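Local coordinates for peptidoglycan recognition protein-LC isoform LCx (Drosophila melanogaster, PDB 2F2L) that probably recognises peptidoglycan fragments at the cell surface, and here holds a monomeric muropeptide in the pocket of its amidase-like domain, at residues B[6-18]-B[49-63]. Residues are numbered along the deposited sequence; the frame is centred on the assembly and turned at random.
Sequences VAEWGGRPAKRML and NVVQSFHMDSWGWDH. With MLD (glcnac(beta1-4)-murnac(1,6-anhydro)-L-ala-gamma-D-glu-meso-a2pm-D-ala), chain G.
Q52, R12 and K15 carry most of the polar contact between loop 6-18 and helix 41-58 with its following turn, in the amidase-like fold of peptidoglycan recognition proteins. The amide of Q52 pairs with the backbone of R12 like a neighbouring strand: OE1 accepts from R12 N at 2.8 Å, nearly straight at 166°, and NE2 donates to R12 O at 2.9 Å. With CG anti to the backbone N (chi1 -179°) and the chain extended beyond it, Q52 reaches the loop.

R12 meets D57 end-on in a salt bridge, NH2 lying 2.8 Å from OD2 and NH1 3.2 Å from OD1. S53 OG also donates to D57 OD2, from the same face as R12 NH2, which probably restrains the carboxylate's rotation, while M56 SD sits over one guanidinium face.

Van der Waals packing gathers round the H63 ring, with A14 N over one face and L18 CD1 at its edge. Its neighbour D62 serves both sides: the backbone N hydrogen-bonds to MLD OBV of the muropeptide, and O accepts from K15 N at 2.8 Å, so the loop backs a pocket-lining turn.

Beyond CG, K15 is extended, and its NZ bridges two backbone carbonyls, M56 O at 2.8 Å and W61 O at 3.0 Å.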
loop_
_atom_site.group_PDB
_atom_site.type_symbol
_atom_site.label_atom_id
_atom_site.label_comp_id
_atom_site.label_asym_id
_atom_site.label_seq_id
_atom_site.Cartn_x
_atom_site.Cartn_y
_atom_site.Cartn_z
ATOM N N VAL B 6 20.523 -6.040 -6.930
ATOM C CA VAL B 6 19.548 -5.080 -7.479
ATOM C C VAL B 6 19.355 -5.290 -8.984
ATOM O O VAL B 6 18.220 -5.426 -9.470
ATOM C CB VAL B 6 19.937 -3.610 -7.186
ATOM C CG1 VAL B 6 18.941 -2.647 -7.837
ATOM C CG2 VAL B 6 20.001 -3.368 -5.678
ATOM N N ALA B 7 20.464 -5.371 -9.704
ATOM C CA ALA B 7 20.427 -5.551 -11.147
ATOM C C ALA B 7 19.780 -6.876 -11.547
ATOM O O ALA B 7 19.123 -6.963 -12.586
ATOM C CB ALA B 7 21.837 -5.457 -11.723
ATOM N N GLU B 8 19.973 -7.905 -10.724
ATOM C CA GLU B 8 19.443 -9.229 -11.027
ATOM C C GLU B 8 17.924 -9.314 -10.870
ATOM O O GLU B 8 17.296 -10.127 -11.550
ATOM C CB GLU B 8 20.166 -10.305 -10.213
ATOM C CG GLU B 8 21.582 -10.560 -10.733
ATOM C CD GLU B 8 22.490 -11.286 -9.749
ATOM O OE1 GLU B 8 23.646 -11.581 -10.128
ATOM O OE2 GLU B 8 22.074 -11.559 -8.605
ATOM N N TRP B 9 17.333 -8.495 -9.993
ATOM C CA TRP B 9 15.868 -8.402 -9.948
ATOM C C TRP B 9 15.306 -7.234 -10.778
ATOM O O TRP B 9 14.111 -6.937 -10.741
ATOM C CB TRP B 9 15.305 -8.419 -8.511
ATOM C CG TRP B 9 15.838 -7.464 -7.501
ATOM C CD1 TRP B 9 16.754 -7.738 -6.530
ATOM C CD2 TRP B 9 15.400 -6.115 -7.266
ATOM N NE1 TRP B 9 16.944 -6.643 -5.731
ATOM C CE2 TRP B 9 16.134 -5.627 -6.171
ATOM C CE3 TRP B 9 14.484 -5.263 -7.897
ATOM C CZ2 TRP B 9 15.973 -4.328 -5.687
ATOM C CZ3 TRP B 9 14.324 -3.978 -7.416
ATOM C CH2 TRP B 9 15.067 -3.518 -6.331
ATOM N N GLY B 10 16.158 -6.607 -11.569
ATOM C CA GLY B 10 15.705 -5.577 -12.497
ATOM C C GLY B 10 15.485 -4.205 -11.890
ATOM O O GLY B 10 14.789 -3.383 -12.474
ATOM N N GLY B 11 16.106 -3.937 -10.743
ATOM C CA GLY B 11 15.923 -2.664 -10.044
ATOM C C GLY B 11 16.866 -1.564 -10.505
ATOM O O GLY B 11 17.837 -1.812 -11.222
ATOM N N ARG B 12 16.578 -0.345 -10.068
ATOM C CA ARG B 12 17.396 0.829 -10.382
ATOM C C ARG B 12 18.522 1.022 -9.394
ATOM O O ARG B 12 18.402 0.619 -8.246
ATOM C CB ARG B 12 16.553 2.084 -10.267
ATOM C CG ARG B 12 15.440 2.180 -11.231
ATOM C CD ARG B 12 14.768 3.526 -11.039
ATOM N NE ARG B 12 13.498 3.374 -10.371
ATOM C CZ ARG B 12 12.781 4.366 -9.858
ATOM N NH1 ARG B 12 13.221 5.622 -9.867
ATOM N NH2 ARG B 12 11.622 4.072 -9.297
ATOM N N PRO B 13 19.597 1.709 -9.818
ATOM C CA PRO B 13 20.614 2.098 -8.855
ATOM C C PRO B 13 20.165 3.289 -8.029
ATOM O O PRO B 13 19.156 3.929 -8.358
ATOM C CB PRO B 13 21.810 2.467 -9.731
ATOM C CG PRO B 13 21.225 2.876 -11.016
ATOM C CD PRO B 13 19.931 2.139 -11.184
ATOM N N ALA B 14 20.910 3.576 -6.964
ATOM C CA ALA B 14 20.641 4.730 -6.114
ATOM C C ALA B 14 20.755 6.026 -6.918
ATOM O O ALA B 14 21.477 6.082 -7.906
ATOM C CB ALA B 14 21.614 4.761 -4.948
ATOM N N LYS B 15 20.023 7.050 -6.487
ATOM C CA LYS B 15 20.004 8.347 -7.162
ATOM C C LYS B 15 21.311 9.083 -6.949
ATOM O O LYS B 15 21.733 9.882 -7.782
ATOM C CB LYS B 15 18.866 9.216 -6.626
ATOM C CG LYS B 15 17.479 8.741 -6.987
ATOM C CD LYS B 15 16.445 9.671 -6.392
ATOM C CE LYS B 15 15.057 9.100 -6.515
ATOM N NZ LYS B 15 14.090 9.950 -5.762
ATOM N N ARG B 16 21.927 8.827 -5.803
ATOM C CA ARG B 16 23.207 9.404 -5.450
ATOM C C ARG B 16 23.906 8.438 -4.506
ATOM O O ARG B 16 23.345 7.398 -4.129
ATOM C CB ARG B 16 23.004 10.765 -4.779
ATOM C CG ARG B 16 22.284 10.699 -3.437
ATOM C CD ARG B 16 21.577 12.004 -3.090
ATOM N NE ARG B 16 22.491 13.030 -2.606
ATOM C CZ ARG B 16 22.151 14.296 -2.356
ATOM N NH1 ARG B 16 20.901 14.725 -2.538
ATOM N NH2 ARG B 16 23.073 15.143 -1.927
ATOM N N MET B 17 25.129 8.788 -4.137
ATOM C CA MET B 17 25.956 7.972 -3.263
ATOM C C MET B 17 25.336 7.917 -1.872
ATOM O O MET B 17 24.968 8.949 -1.313
ATOM C CB MET B 17 27.357 8.583 -3.194
ATOM C CG MET B 17 28.422 7.684 -2.599
ATOM S SD MET B 17 30.015 8.537 -2.496
ATOM C CE MET B 17 30.193 9.228 -4.151
ATOM N N LEU B 18 25.205 6.713 -1.324
ATOM C CA LEU B 18 24.614 6.541 -0.001
ATOM C C LEU B 18 25.687 6.587 1.074
ATOM O O LEU B 18 26.860 6.338 0.800
ATOM C CB LEU B 18 23.824 5.228 0.072
ATOM C CG LEU B 18 22.731 5.063 -0.994
ATOM C CD1 LEU B 18 21.998 3.752 -0.834
ATOM C CD2 LEU B 18 21.742 6.236 -0.964
ATOM N N ASN B 49 10.247 -4.423 -7.212
ATOM C CA ASN B 49 10.211 -3.253 -8.093
ATOM C C ASN B 49 9.174 -2.206 -7.673
ATOM O O ASN B 49 9.468 -1.016 -7.669
ATOM C CB ASN B 49 10.010 -3.676 -9.551
ATOM C CG ASN B 49 11.314 -4.134 -10.192
ATOM O OD1 ASN B 49 11.488 -5.310 -10.534
ATOM N ND2 ASN B 49 12.253 -3.211 -10.319
ATOM N N VAL B 50 7.970 -2.650 -7.329
ATOM C CA VAL B 50 6.922 -1.737 -6.878
ATOM C C VAL B 50 7.339 -1.066 -5.573
ATOM O O VAL B 50 7.167 0.134 -5.421
ATOM C CB VAL B 50 5.548 -2.439 -6.731
ATOM C CG1 VAL B 50 4.508 -1.473 -6.201
ATOM C CG2 VAL B 50 5.082 -2.978 -8.083
ATOM N N VAL B 51 7.893 -1.836 -4.637
ATOM C CA VAL B 51 8.431 -1.271 -3.397
ATOM C C VAL B 51 9.489 -0.202 -3.690
ATOM O O VAL B 51 9.458 0.870 -3.074
ATOM C CB VAL B 51 9.005 -2.352 -2.435
ATOM C CG1 VAL B 51 9.784 -1.703 -1.253
ATOM C CG2 VAL B 51 7.878 -3.260 -1.894
ATOM N N GLN B 52 10.401 -0.475 -4.632
ATOM C CA GLN B 52 11.458 0.499 -4.967
ATOM C C GLN B 52 10.878 1.809 -5.509
ATOM O O GLN B 52 11.318 2.903 -5.132
ATOM C CB GLN B 52 12.482 -0.075 -5.954
ATOM C CG GLN B 52 13.594 0.940 -6.277
ATOM C CD GLN B 52 14.714 0.375 -7.099
ATOM O OE1 GLN B 52 14.481 -0.238 -8.145
ATOM N NE2 GLN B 52 15.953 0.631 -6.673
ATOM N N SER B 53 9.869 1.689 -6.367
ATOM C CA SER B 53 9.159 2.847 -6.899
ATOM C C SER B 53 8.456 3.654 -5.802
ATOM O O SER B 53 8.503 4.879 -5.769
ATOM C CB SER B 53 8.140 2.378 -7.932
ATOM O OG SER B 53 7.570 3.512 -8.555
ATOM N N PHE B 54 7.786 2.957 -4.899
ATOM C CA PHE B 54 7.157 3.596 -3.739
ATOM C C PHE B 54 8.162 4.410 -2.903
ATOM O O PHE B 54 7.898 5.543 -2.486
ATOM C CB PHE B 54 6.493 2.519 -2.874
ATOM C CG PHE B 54 5.494 3.051 -1.908
ATOM C CD1 PHE B 54 4.291 3.570 -2.352
ATOM C CD2 PHE B 54 5.739 3.012 -0.548
ATOM C CE1 PHE B 54 3.363 4.068 -1.456
ATOM C CE2 PHE B 54 4.815 3.507 0.347
ATOM C CZ PHE B 54 3.635 4.045 -0.102
ATOM N N HIS B 55 9.325 3.833 -2.659
ATOM C CA HIS B 55 10.342 4.498 -1.855
ATOM C C HIS B 55 11.039 5.631 -2.615
ATOM O O HIS B 55 11.211 6.723 -2.075
ATOM C CB HIS B 55 11.331 3.457 -1.331
ATOM C CG HIS B 55 10.738 2.564 -0.291
ATOM N ND1 HIS B 55 11.450 1.554 0.318
ATOM C CD2 HIS B 55 9.504 2.552 0.275
ATOM C CE1 HIS B 55 10.677 0.949 1.202
ATOM N NE2 HIS B 55 9.492 1.535 1.200
ATOM N N MET B 56 11.372 5.394 -3.879
ATOM C CA MET B 56 12.135 6.381 -4.666
ATOM C C MET B 56 11.265 7.466 -5.320
ATOM O O MET B 56 11.698 8.604 -5.444
ATOM C CB MET B 56 12.996 5.696 -5.740
ATOM C CG MET B 56 14.136 4.838 -5.175
ATOM S SD MET B 56 15.108 3.939 -6.409
ATOM C CE MET B 56 16.106 5.264 -7.090
ATOM N N ASP B 57 10.066 7.097 -5.757
ATOM C CA ASP B 57 9.194 8.005 -6.509
ATOM C C ASP B 57 8.122 8.617 -5.618
ATOM O O ASP B 57 7.942 9.829 -5.621
ATOM C CB ASP B 57 8.562 7.295 -7.719
ATOM C CG ASP B 57 9.600 6.637 -8.621
ATOM O OD1 ASP B 57 10.720 7.176 -8.737
ATOM O OD2 ASP B 57 9.304 5.590 -9.238
ATOM N N SER B 58 7.407 7.794 -4.860
ATOM C CA SER B 58 6.320 8.299 -4.028
ATOM C C SER B 58 6.834 9.017 -2.763
ATOM O O SER B 58 6.339 10.078 -2.415
ATOM C CB SER B 58 5.340 7.175 -3.682
ATOM O OG SER B 58 4.854 6.519 -4.847
ATOM N N TRP B 59 7.827 8.458 -2.077
ATOM C CA TRP B 59 8.447 9.149 -0.936
ATOM C C TRP B 59 9.611 10.037 -1.330
ATOM O O TRP B 59 9.987 10.933 -0.579
ATOM C CB TRP B 59 8.940 8.150 0.116
ATOM C CG TRP B 59 7.846 7.554 0.995
ATOM C CD1 TRP B 59 7.539 6.239 1.127
ATOM C CD2 TRP B 59 6.959 8.262 1.864
ATOM N NE1 TRP B 59 6.506 6.075 2.024
ATOM C CE2 TRP B 59 6.127 7.306 2.485
ATOM C CE3 TRP B 59 6.779 9.617 2.174
ATOM C CZ2 TRP B 59 5.142 7.657 3.412
ATOM C CZ3 TRP B 59 5.803 9.964 3.080
ATOM C CH2 TRP B 59 4.984 8.989 3.683
ATOM N N GLY B 60 10.217 9.764 -2.480
ATOM C CA GLY B 60 11.336 10.558 -2.953
ATOM C C GLY B 60 12.659 10.211 -2.295
ATOM O O GLY B 60 13.535 11.060 -2.214
ATOM N N TRP B 61 12.826 8.972 -1.826
ATOM C CA TRP B 61 14.118 8.555 -1.237
ATOM C C TRP B 61 15.136 8.212 -2.331
ATOM O O TRP B 61 14.804 8.153 -3.529
ATOM C CB TRP B 61 13.922 7.382 -0.261
ATOM C CG TRP B 61 12.929 7.682 0.842
ATOM C CD1 TRP B 61 12.543 8.922 1.287
ATOM C CD2 TRP B 61 12.221 6.731 1.649
ATOM N NE1 TRP B 61 11.630 8.795 2.301
ATOM C CE2 TRP B 61 11.412 7.462 2.543
ATOM C CE3 TRP B 61 12.192 5.328 1.704
ATOM C CZ2 TRP B 61 10.583 6.836 3.486
ATOM C CZ3 TRP B 61 11.355 4.711 2.628
ATOM C CH2 TRP B 61 10.559 5.462 3.504
ATOM N N ASP B 62 16.377 7.984 -1.927
ATOM C CA ASP B 62 17.478 7.805 -2.886
ATOM C C ASP B 62 17.674 6.358 -3.397
ATOM O O ASP B 62 18.447 6.104 -4.326
ATOM C CB ASP B 62 18.763 8.324 -2.253
ATOM C CG ASP B 62 18.773 9.847 -2.112
ATOM O OD1 ASP B 62 18.197 10.538 -2.986
ATOM O OD2 ASP B 62 19.392 10.344 -1.143
ATOM N N HIS B 63 16.950 5.422 -2.800
ATOM C CA HIS B 63 17.027 4.016 -3.159
ATOM C C HIS B 63 15.883 3.308 -2.437
ATOM O O HIS B 63 15.209 3.892 -1.571
ATOM C CB HIS B 63 18.386 3.424 -2.705
ATOM C CG HIS B 63 18.854 2.244 -3.504
ATOM N ND1 HIS B 63 18.025 1.525 -4.337
ATOM C CD2 HIS B 63 20.063 1.636 -3.566
ATOM C CE1 HIS B 63 18.709 0.540 -4.893
ATOM N NE2 HIS B 63 19.948 0.591 -4.447
HETATM C CAA MLD G . 0.279 -3.380 8.193
HETATM C CAB MLD G . 1.330 -2.344 8.559
HETATM O OAC MLD G . 2.468 -2.686 8.852
HETATM N N2 MLD G . 0.906 -1.084 8.521
HETATM C C2 MLD G . 1.730 0.069 8.868
HETATM C C3 MLD G . 0.944 0.883 9.899
HETATM O O3 MLD G . 0.649 0.126 11.089
HETATM C C4 MLD G . 1.650 2.199 10.209
HETATM O O4 MLD G . 0.770 2.964 11.012
HETATM C C5 MLD G . 1.921 2.953 8.902
HETATM C C6 MLD G . 2.742 4.248 9.032
HETATM O O6 MLD G . 2.697 4.944 7.752
HETATM O O5 MLD G . 2.718 2.107 8.077
HETATM C C1 MLD G . 2.008 0.924 7.645
HETATM O O1 MLD G . 2.838 0.202 6.774
HETATM C CA4 MLD G . 2.969 0.854 5.489
HETATM C CA5 MLD G . 1.758 0.767 4.559
HETATM O OA5 MLD G . 2.028 0.092 3.284
HETATM C CA6 MLD G . 1.636 2.184 4.119
HETATM O OA6 MLD G . 2.589 2.304 3.081
HETATM C CA1 MLD G . 3.037 0.958 2.738
HETATM C CA2 MLD G . 4.379 0.711 3.445
HETATM N NAD MLD G . 5.172 -0.272 2.675
HETATM C CAE MLD G . 6.395 -0.024 2.242
HETATM C CAF MLD G . 7.024 -1.160 1.460
HETATM O OAG MLD G . 7.008 1.023 2.453
HETATM C CA3 MLD G . 4.170 0.167 4.856
HETATM O OAH MLD G . 5.337 0.405 5.718
HETATM C CAI MLD G . 6.208 -0.743 5.873
HETATM C CAJ MLD G . 5.827 -1.605 7.055
HETATM C CAL MLD G . 7.656 -0.251 6.077
HETATM O OAM MLD G . 8.512 -1.102 6.295
HETATM N N MLD G . 7.917 1.053 5.992
HETATM C CA MLD G . 9.260 1.632 6.130
HETATM C CB MLD G . 9.857 1.643 4.719
HETATM C C MLD G . 9.082 3.083 6.610
HETATM O O MLD G . 8.326 3.847 6.005
HETATM N NAN MLD G . 9.770 3.394 7.706
HETATM C CAO MLD G . 9.771 4.710 8.364
HETATM C CAP MLD G . 9.552 4.572 9.905
HETATM O OBA MLD G . 9.920 5.533 10.585
HETATM O OAQ MLD G . 9.067 3.519 10.388
HETATM C CBB MLD G . 11.157 5.330 8.225
HETATM C CBC MLD G . 11.540 5.739 6.813
HETATM C CBD MLD G . 12.918 6.423 6.852
HETATM O OBE MLD G . 13.730 6.185 7.747
HETATM N NBF MLD G . 13.151 7.271 5.873
HETATM C CBG MLD G . 14.417 8.006 5.763
HETATM C CBH MLD G . 14.529 9.028 6.912
HETATM O OBI MLD G . 13.573 9.733 7.230
HETATM N NBJ MLD G . 15.705 9.047 7.537
HETATM C CBK MLD G . 16.033 9.966 8.650
HETATM C CBL MLD G . 17.288 10.756 8.263
HETATM C CBM MLD G . 16.313 9.252 9.990
HETATM O OBO MLD G . 16.715 8.059 9.960
HETATM O OBN MLD G . 16.133 9.939 11.027
HETATM C CBP MLD G . 14.473 8.678 4.380
HETATM C CBQ MLD G . 15.897 9.137 4.019
HETATM C CBR MLD G . 15.960 9.661 2.582
HETATM C CBS MLD G . 17.368 9.612 1.986
HETATM C CBT MLD G . 17.741 8.156 1.677
HETATM O OBV MLD G . 17.181 7.633 0.699
HETATM O OBU MLD G . 18.580 7.602 2.417
HETATM N NBW MLD G . 18.329 10.188 2.935
#